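Side-chain contacts in N-acetylmuramoyl-L-alanine amidase (Mycolicibacterium smegmatis, PDB 7AGM), which probably cleaves the bond between N-acetylmuramic acid and L-alanine in peptidoglycan as a zinc-dependent amidase: residues S4-M9 / G211-L216; V11-G16 / A65-L70; V120-P125 / Q137-M142. All blocks are in the same frame, centred on the assembly; numbering follows the deposited sequence. Where two conformers were deposited one is given.

Interaction 1: S4-M9 / G211-L216; sequences SNIAGM and GIAGFL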
loop_
_atom_site.group_PDB
_atom_site.type_symbol
_atom_site.label_atom_id
_atom_site.label_comp_id
_atom_site.label_asym_id
_atom_site.label_seq_id
_atom_site.Cartn_x
_atom_site.Cartn_y
_atom_site.Cartn_z
ATOM N N SER A 4 -17.016 14.948 4.793
ATOM C CA SER A 4 -18.117 15.019 3.848
ATOM C C SER A 4 -17.591 15.220 2.429
ATOM O O SER A 4 -16.406 15.471 2.203
ATOM C CB SER A 4 -19.072 16.149 4.230
ATOM O OG SER A 4 -18.392 17.394 4.262
ATOM N N ASN A 5 -18.502 15.097 1.464
ATOM C CA ASN A 5 -18.195 15.283 0.047
ATOM C C ASN A 5 -17.140 14.304 -0.464
ATOM O O ASN A 5 -16.363 14.632 -1.365
ATOM C CB ASN A 5 -17.838 16.734 -0.298
ATOM C CG ASN A 5 -18.810 17.346 -1.288
ATOM O OD1 ASN A 5 -18.743 17.077 -2.485
ATOM N ND2 ASN A 5 -19.727 18.163 -0.789
ATOM N N ILE A 6 -17.110 13.090 0.088
ATOM C CA ILE A 6 -16.215 12.056 -0.418
ATOM C C ILE A 6 -16.934 10.931 -1.148
ATOM O O ILE A 6 -16.280 10.208 -1.915
ATOM C CB ILE A 6 -15.254 11.484 0.647
ATOM C CG1 ILE A 6 -16.007 10.683 1.706
ATOM C CG2 ILE A 6 -14.429 12.588 1.268
ATOM C CD1 ILE A 6 -15.096 9.771 2.503
ATOM N N ALA A 7 -18.235 10.745 -0.934
ATOM C CA ALA A 7 -18.947 9.701 -1.660
ATOM C C ALA A 7 -18.820 9.949 -3.156
ATOM O O ALA A 7 -18.817 11.094 -3.618
ATOM C CB ALA A 7 -20.416 9.667 -1.243
ATOM N N GLY A 8 -18.645 8.875 -3.912
ATOM C CA GLY A 8 -18.446 8.969 -5.339
ATOM C C GLY A 8 -17.000 9.108 -5.773
ATOM O O GLY A 8 -16.694 8.842 -6.941
ATOM N N MET A 9 -16.103 9.528 -4.877
ATOM C CA MET A 9 -14.694 9.573 -5.231
ATOM C C MET A 9 -14.160 8.158 -5.426
ATOM O O MET A 9 -14.765 7.176 -4.988
ATOM C CB MET A 9 -13.905 10.358 -4.178
ATOM C CG MET A 9 -14.339 11.833 -4.115
ATOM S SD MET A 9 -13.451 12.812 -2.884
ATOM C CE MET A 9 -11.973 13.283 -3.774
ATOM N N GLY A 211 -6.890 7.319 7.019
ATOM C CA GLY A 211 -5.976 8.047 6.146
ATOM C C GLY A 211 -6.584 8.367 4.791
ATOM O O GLY A 211 -6.449 9.485 4.281
ATOM N N ILE A 212 -7.234 7.378 4.172
ATOM C CA ILE A 212 -7.852 7.583 2.860
ATOM C C ILE A 212 -8.962 8.618 2.947
ATOM O O ILE A 212 -9.013 9.566 2.150
ATOM C CB ILE A 212 -8.363 6.249 2.284
ATOM C CG1 ILE A 212 -7.187 5.304 2.043
ATOM C CG2 ILE A 212 -9.173 6.499 1.003
ATOM C CD1 ILE A 212 -7.626 3.905 1.586
ATOM N N ALA A 213 -9.872 8.452 3.914
ATOM C CA ALA A 213 -11.006 9.362 4.039
ATOM C C ALA A 213 -10.544 10.779 4.352
ATOM O O ALA A 213 -11.093 11.752 3.813
ATOM C CB ALA A 213 -11.968 8.859 5.114
ATOM N N GLY A 214 -9.533 10.916 5.215
ATOM C CA GLY A 214 -9.014 12.237 5.529
ATOM C C GLY A 214 -8.412 12.919 4.316
ATOM O O GLY A 214 -8.628 14.117 4.093
ATOM N N PHE A 215 -7.667 12.166 3.505
ATOM C CA PHE A 215 -7.096 12.741 2.292
ATOM C C PHE A 215 -8.184 13.099 1.283
ATOM O O PHE A 215 -8.163 14.188 0.700
ATOM C CB PHE A 215 -6.070 11.793 1.666
ATOM C CG PHE A 215 -5.528 12.291 0.348
ATOM C CD1 PHE A 215 -4.709 13.411 0.300
ATOM C CD2 PHE A 215 -5.851 11.650 -0.843
ATOM C CE1 PHE A 215 -4.209 13.882 -0.912
ATOM C CE2 PHE A 215 -5.350 12.111 -2.057
ATOM C CZ PHE A 215 -4.529 13.237 -2.087
ATOM N N LEU A 216 -9.134 12.183 1.045
ATOM C CA LEU A 216 -10.209 12.482 0.101
ATOM C C LEU A 216 -10.971 13.734 0.514
ATOM O O LEU A 216 -11.300 14.577 -0.330
ATOM C CB LEU A 216 -11.167 11.293 -0.003
ATOM C CG LEU A 216 -10.632 10.023 -0.673
ATOM C CD1 LEU A 216 -11.727 8.962 -0.617
ATOM C CD2 LEU A 216 -10.188 10.270 -2.111
#
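With chi1 at 68°, Ile6 puts CG1 between its own N and carbonyl carbon and CG2 beside N, which sends CG2 to Leu216 and CG1, with CD1 at its end, to Ala213. Ile6 CG2 lies 3.7 Å from Leu216 CB, and the two side chains cross at about a right angle. Ile6 CD1 lies 4.2 Å from Ala213 CB, roughly one turn earlier. Met9 runs straight through chi2, then bends at chi3 (84°). It passes Leu216 in the opposite direction: Met9 SD is 4.0 Å from Leu216 CB, and Met9 CE is 3.9 Å from Leu216 CD2. Leu216 thus takes Ile6 and Met9 together in a buried, mainly apolar contact, with Met9 CE also 3.7 Å from the carbonyl O of Leu216. A type II turn from Ile6 to Met9, closed by Met9 N to Ile6 O at 3.0 Å, sets both side chains toward the helix; Gly8 takes a positive phi (89°), where a CB would crowd the carbonyl O of Ala7. The loop leads into strand 10-15, and Gly8 and Met9 bond through their backbones to Gly71 and Arg73. Helix 198-219 carries Leu216 onto Val11 of strand 10-15 and Ala102 of strand 102-109.

Interaction 2: V11-G16 / A65-L70; sequences VFLDPG and AALTAL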
loop_
_atom_site.group_PDB
_atom_site.type_symbol
_atom_site.label_atom_id
_atom_site.label_comp_id
_atom_site.label_asym_id
_atom_site.label_seq_id
_atom_site.Cartn_x
_atom_site.Cartn_y
_atom_site.Cartn_z
ATOM N N VAL A 11 -11.085 5.272 -5.388
ATOM C CA VAL A 11 -9.856 4.783 -4.774
ATOM C C VAL A 11 -9.465 3.472 -5.441
ATOM O O VAL A 11 -10.279 2.539 -5.520
ATOM C CB VAL A 11 -10.028 4.574 -3.256
ATOM C CG1 VAL A 11 -8.765 3.963 -2.642
ATOM C CG2 VAL A 11 -10.409 5.887 -2.568
ATOM N N PHE A 12 -8.222 3.392 -5.911
ATOM C CA PHE A 12 -7.656 2.142 -6.410
ATOM C C PHE A 12 -6.838 1.495 -5.299
ATOM O O PHE A 12 -5.944 2.136 -4.725
ATOM C CB PHE A 12 -6.777 2.396 -7.634
ATOM C CG PHE A 12 -6.269 1.136 -8.285
ATOM C CD1 PHE A 12 -7.077 0.418 -9.166
ATOM C CD2 PHE A 12 -4.986 0.665 -8.029
ATOM C CE1 PHE A 12 -6.609 -0.748 -9.772
ATOM C CE2 PHE A 12 -4.517 -0.487 -8.638
ATOM C CZ PHE A 12 -5.334 -1.201 -9.512
ATOM N N LEU A 13 -7.156 0.233 -4.989
ATOM C CA LEU A 13 -6.521 -0.517 -3.911
ATOM C C LEU A 13 -5.649 -1.614 -4.498
ATOM O O LEU A 13 -6.099 -2.377 -5.359
ATOM C CB LEU A 13 -7.580 -1.133 -2.992
ATOM C CG LEU A 13 -8.452 -0.129 -2.235
ATOM C CD1 LEU A 13 -9.625 -0.846 -1.570
ATOM C CD2 LEU A 13 -7.619 0.646 -1.207
ATOM N N ASP A 14 -4.410 -1.704 -4.017
ATOM C CA ASP A 14 -3.428 -2.663 -4.524
ATOM C C ASP A 14 -2.867 -3.503 -3.385
ATOM O O ASP A 14 -1.883 -3.120 -2.735
ATOM C CB ASP A 14 -2.309 -1.945 -5.278
ATOM C CG ASP A 14 -1.158 -2.867 -5.625
ATOM O OD1 ASP A 14 -1.419 -4.038 -5.977
ATOM O OD2 ASP A 14 0.008 -2.414 -5.552
ATOM N N PRO A 15 -3.450 -4.673 -3.128
ATOM C CA PRO A 15 -2.839 -5.594 -2.155
ATOM C C PRO A 15 -1.582 -6.210 -2.752
ATOM O O PRO A 15 -1.636 -6.912 -3.766
ATOM C CB PRO A 15 -3.933 -6.639 -1.907
ATOM C CG PRO A 15 -4.827 -6.575 -3.113
ATOM C CD PRO A 15 -4.686 -5.201 -3.734
ATOM N N GLY A 16 -0.443 -5.907 -2.131
ATOM C CA GLY A 16 0.835 -6.264 -2.724
ATOM C C GLY A 16 0.981 -7.762 -2.942
ATOM O O GLY A 16 0.476 -8.584 -2.167
ATOM N N ALA A 65 -14.338 -2.835 2.089
ATOM C CA ALA A 65 -15.664 -2.855 2.700
ATOM C C ALA A 65 -15.967 -1.546 3.422
ATOM O O ALA A 65 -17.077 -1.012 3.311
ATOM C CB ALA A 65 -15.768 -4.031 3.670
ATOM N N ALA A 66 -14.990 -1.001 4.154
ATOM C CA ALA A 66 -15.235 0.240 4.879
ATOM C C ALA A 66 -15.421 1.411 3.924
ATOM O O ALA A 66 -16.288 2.265 4.146
ATOM C CB ALA A 66 -14.110 0.506 5.880
ATOM N N LEU A 67 -14.643 1.450 2.839
ATOM C CA LEU A 67 -14.801 2.515 1.850
ATOM C C LEU A 67 -16.167 2.444 1.179
ATOM O O LEU A 67 -16.834 3.470 1.005
ATOM C CB LEU A 67 -13.682 2.450 0.807
ATOM C CG LEU A 67 -12.305 2.835 1.339
ATOM C CD1 LEU A 67 -11.270 2.705 0.235
ATOM C CD2 LEU A 67 -12.317 4.255 1.915
ATOM N N THR A 68 -16.604 1.240 0.802
ATOM C CA THR A 68 -17.927 1.082 0.210
ATOM C C THR A 68 -19.012 1.618 1.138
ATOM O O THR A 68 -19.954 2.281 0.687
ATOM C CB THR A 68 -18.167 -0.396 -0.121
ATOM O OG1 THR A 68 -17.208 -0.832 -1.096
ATOM C CG2 THR A 68 -19.568 -0.601 -0.678
ATOM N N ALA A 69 -18.879 1.371 2.445
ATOM C CA ALA A 69 -19.865 1.869 3.400
ATOM C C ALA A 69 -19.895 3.393 3.440
ATOM O O ALA A 69 -20.919 3.980 3.808
ATOM C CB ALA A 69 -19.576 1.305 4.792
ATOM N N LEU A 70 -18.791 4.044 3.081
ATOM C CA LEU A 70 -18.726 5.498 2.977
ATOM C C LEU A 70 -19.162 6.008 1.605
ATOM O O LEU A 70 -19.074 7.216 1.347
ATOM C CB LEU A 70 -17.308 5.989 3.297
ATOM C CG LEU A 70 -16.780 5.681 4.703
ATOM C CD1 LEU A 70 -15.286 5.980 4.813
ATOM C CD2 LEU A 70 -17.560 6.461 5.755
#
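Apolar contact between Leu67 and the pair Val11 and Leu13 makes up the whole meeting of helix and strand. One methyl does the work on the helix side: CD1 of Leu67 stands 4.0 Å from CG1 and 4.2 Å from CB of Val11, and a looser 4.3 Å from CD1 of Leu13. In Leu67, chi2 of 179° sets CD1 anti to CA, extending it toward the strand. On Val11, a chi1 of 176° sets CG1 opposite the backbone N, and the two side chains meet at about a right angle. The approach is light, burying 97 Å² in all, and the backbones stay well apart, Val11 CA and Leu67 CA being 8.6 Å from each other.

Backbone hydrogen bonding holds each partner in its own element. Ala69 N bonds to Ala65 O at 3.1 Å within the helix, whereas Val11 and Leu13 bond to strand 73-76. Val11 and Leu13 turn to the helix from one face of the strand; Phe12 and Asp14 leave from the other.

On that other face the polar contacts of Asp14 are found. Its carboxylate is buried, and both oxygens have partners: OD1 takes a salt bridge from Arg91 and a hydrogen bond with Ser77 OG, and OD2 pairs with Ser105 OG.

Strand 10-15, helix 52-69 and strand 73-76 form a beta-alpha-beta crossover, since the two strands are parallel neighbours. Leu67 also touches Thr74 of the second strand, and Ile212 of helix 198-219 packs beside both Val11 and Leu67, so the two helices share this face of the sheet.

Interaction 3: V120-P125 / Q137-M142; sequences VLYSSP and QFAKVM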
loop_
_atom_site.group_PDB
_atom_site.type_symbol
_atom_site.label_atom_id
_atom_site.label_comp_id
_atom_site.label_asym_id
_atom_site.label_seq_id
_atom_site.Cartn_x
_atom_site.Cartn_y
_atom_site.Cartn_z
ATOM N N VAL A 120 5.261 4.831 5.419
ATOM C CA VAL A 120 4.482 5.235 4.253
ATOM C C VAL A 120 5.457 5.725 3.197
ATOM O O VAL A 120 6.187 6.700 3.421
ATOM C CB VAL A 120 3.442 6.318 4.588
ATOM C CG1 VAL A 120 2.647 6.705 3.328
ATOM C CG2 VAL A 120 2.500 5.837 5.694
ATOM N N LEU A 121 5.471 5.043 2.054
ATOM C CA LEU A 121 6.371 5.356 0.952
ATOM C C LEU A 121 5.672 6.243 -0.066
ATOM O O LEU A 121 4.480 6.079 -0.347
ATOM C CB LEU A 121 6.835 4.083 0.242
ATOM C CG LEU A 121 7.771 3.103 0.963
ATOM C CD1 LEU A 121 7.145 2.459 2.209
ATOM C CD2 LEU A 121 8.230 2.039 -0.024
ATOM N N TYR A 122 6.431 7.172 -0.642
ATOM C CA TYR A 122 5.912 8.005 -1.714
ATOM C C TYR A 122 7.038 8.309 -2.692
ATOM O O TYR A 122 8.215 8.336 -2.321
ATOM C CB TYR A 122 5.262 9.286 -1.178
ATOM C CG TYR A 122 6.187 10.179 -0.380
ATOM C CD1 TYR A 122 6.443 9.932 0.965
ATOM C CD2 TYR A 122 6.801 11.288 -0.974
ATOM C CE1 TYR A 122 7.292 10.763 1.693
ATOM C CE2 TYR A 122 7.635 12.118 -0.260
ATOM C CZ TYR A 122 7.884 11.856 1.070
ATOM O OH TYR A 122 8.730 12.710 1.746
ATOM N N SER A 123 6.664 8.537 -3.947
ATOM C CA SER A 123 7.647 8.761 -4.998
ATOM C C SER A 123 8.428 10.044 -4.758
ATOM O O SER A 123 7.851 11.124 -4.605
ATOM C CB SER A 123 6.956 8.841 -6.358
ATOM O OG SER A 123 7.931 9.008 -7.378
ATOM N N SER A 124 9.743 9.917 -4.752
ATOM C CA SER A 124 10.629 11.062 -4.606
ATOM C C SER A 124 11.984 10.708 -5.201
ATOM O O SER A 124 12.506 9.622 -4.934
ATOM C CB SER A 124 10.772 11.437 -3.133
ATOM O OG SER A 124 11.609 12.572 -2.982
ATOM N N PRO A 125 12.590 11.584 -6.023
ATOM C CA PRO A 125 12.067 12.871 -6.496
ATOM C C PRO A 125 10.831 12.700 -7.370
ATOM O O PRO A 125 10.688 11.689 -8.062
ATOM C CB PRO A 125 13.221 13.427 -7.352
ATOM C CG PRO A 125 14.426 12.701 -6.906
ATOM C CD PRO A 125 13.960 11.340 -6.507
ATOM N N GLN A 137 1.154 15.267 0.345
ATOM C CA GLN A 137 0.123 15.536 1.340
ATOM C C GLN A 137 -0.567 14.248 1.778
ATOM O O GLN A 137 -0.835 14.048 2.973
ATOM C CB GLN A 137 -0.888 16.535 0.780
ATOM C CG GLN A 137 -0.268 17.902 0.481
ATOM C CD GLN A 137 -1.150 18.778 -0.387
ATOM O OE1 GLN A 137 -2.259 18.393 -0.757
ATOM N NE2 GLN A 137 -0.657 19.965 -0.720
ATOM N N PHE A 138 -0.872 13.365 0.824
ATOM C CA PHE A 138 -1.494 12.083 1.148
ATOM C C PHE A 138 -0.598 11.277 2.084
ATOM O O PHE A 138 -1.071 10.724 3.086
ATOM C CB PHE A 138 -1.723 11.331 -0.164
ATOM C CG PHE A 138 -2.636 10.121 -0.066
ATOM C CD1 PHE A 138 -3.352 9.813 1.096
ATOM C CD2 PHE A 138 -2.768 9.283 -1.167
ATOM C CE1 PHE A 138 -4.194 8.684 1.144
ATOM C CE2 PHE A 138 -3.592 8.152 -1.121
ATOM C CZ PHE A 138 -4.308 7.863 0.039
ATOM N N ALA A 139 0.708 11.226 1.792
ATOM C CA ALA A 139 1.621 10.482 2.653
ATOM C C ALA A 139 1.563 11.001 4.085
ATOM O O ALA A 139 1.525 10.213 5.037
ATOM C CB ALA A 139 3.045 10.535 2.101
ATOM N N LYS A 140 1.502 12.324 4.252
ATOM C CA LYS A 140 1.466 12.898 5.592
ATOM C C LYS A 140 0.153 12.580 6.301
ATOM O O LYS A 140 0.158 12.221 7.484
ATOM C CB LYS A 140 1.705 14.407 5.518
ATOM C CG LYS A 140 3.062 14.785 4.943
ATOM C CD LYS A 140 3.279 16.291 4.952
ATOM C CE LYS A 140 4.655 16.648 4.414
ATOM N NZ LYS A 140 4.911 18.113 4.453
ATOM N N VAL A 141 -0.980 12.706 5.601
ATOM C CA VAL A 141 -2.265 12.380 6.218
ATOM C C VAL A 141 -2.300 10.909 6.619
ATOM O O VAL A 141 -2.756 10.550 7.717
ATOM C CB VAL A 141 -3.420 12.727 5.258
ATOM C CG1 VAL A 141 -4.748 12.263 5.838
ATOM C CG2 VAL A 141 -3.455 14.230 4.938
ATOM N N MET A 142 -1.815 10.034 5.738
ATOM C CA MET A 142 -1.808 8.603 6.032
ATOM C C MET A 142 -0.914 8.294 7.228
ATOM O O MET A 142 -1.309 7.567 8.149
ATOM C CB MET A 142 -1.342 7.832 4.801
ATOM C CG MET A 142 -1.311 6.318 5.002
ATOM S SD MET A 142 -2.940 5.578 5.239
ATOM C CE MET A 142 -3.569 5.610 3.561
#
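Ala139 is the first residue of segment 137-142, on helix 134-148, to meet the strand, and its small side chain lets the backbones come close: Val120 CA and Ala139 CA are 6.2 Å apart. CB of Ala139 approaches the Tyr122 ring obliquely, 3.6 Å from CD1 and 4.0 Å from CG of Tyr122. The ring stands there because chi1 of Tyr122 is 60°, which folds CG back between the residue's own N and carbonyl carbon. From the other strand residue, CG1 of Val120 comes to 4.0 Å from CB of Ala139, so the alanine methyl packs against both Val120 and Tyr122.

One turn on, Met142 takes up the second branch of Val120: CG of Met142 lies 3.9 Å from CG2 of Val120, the side chains crossing at about a right angle. Bends at chi2 and chi3 then lead the end of the side chain away from the strand; the Met142 side chain also touches Val181, Ile208 and Ile212. The contact is apolar throughout, and the zinc ion is about 14 Å from the Val120 side chain.

Helix and strand run antiparallel, at 177°, and the axes of the short segments approach to 8.6 Å. Strand 119-123, helix 134-148 and the neighbouring parallel strand 162-165 make a beta-alpha-beta crossover, a layering of helix on sheet characteristic of the alpha/beta fold of the Amidase_3 family.

From the N terminus, the chain enters strand 10-15 through the loop of interaction 1, whose partner comes only near the C terminus on helix 198-219. That contact therefore closes a loop embracing nearly the whole chain. Interactions 2 and 3 both nest inside it and follow one another in series without crossing: the first closes on helix 52-69, while the second opens at strand 119-123 and closes a short loop through helix 129-132 onto helix 134-148. They lie about 18 Å apart, centre to centre, on the same six-stranded sheet and do not touch. Interaction 1 touches both, through helix 198-219, whose Phe215 stacks on Phe138 of helix 134-148.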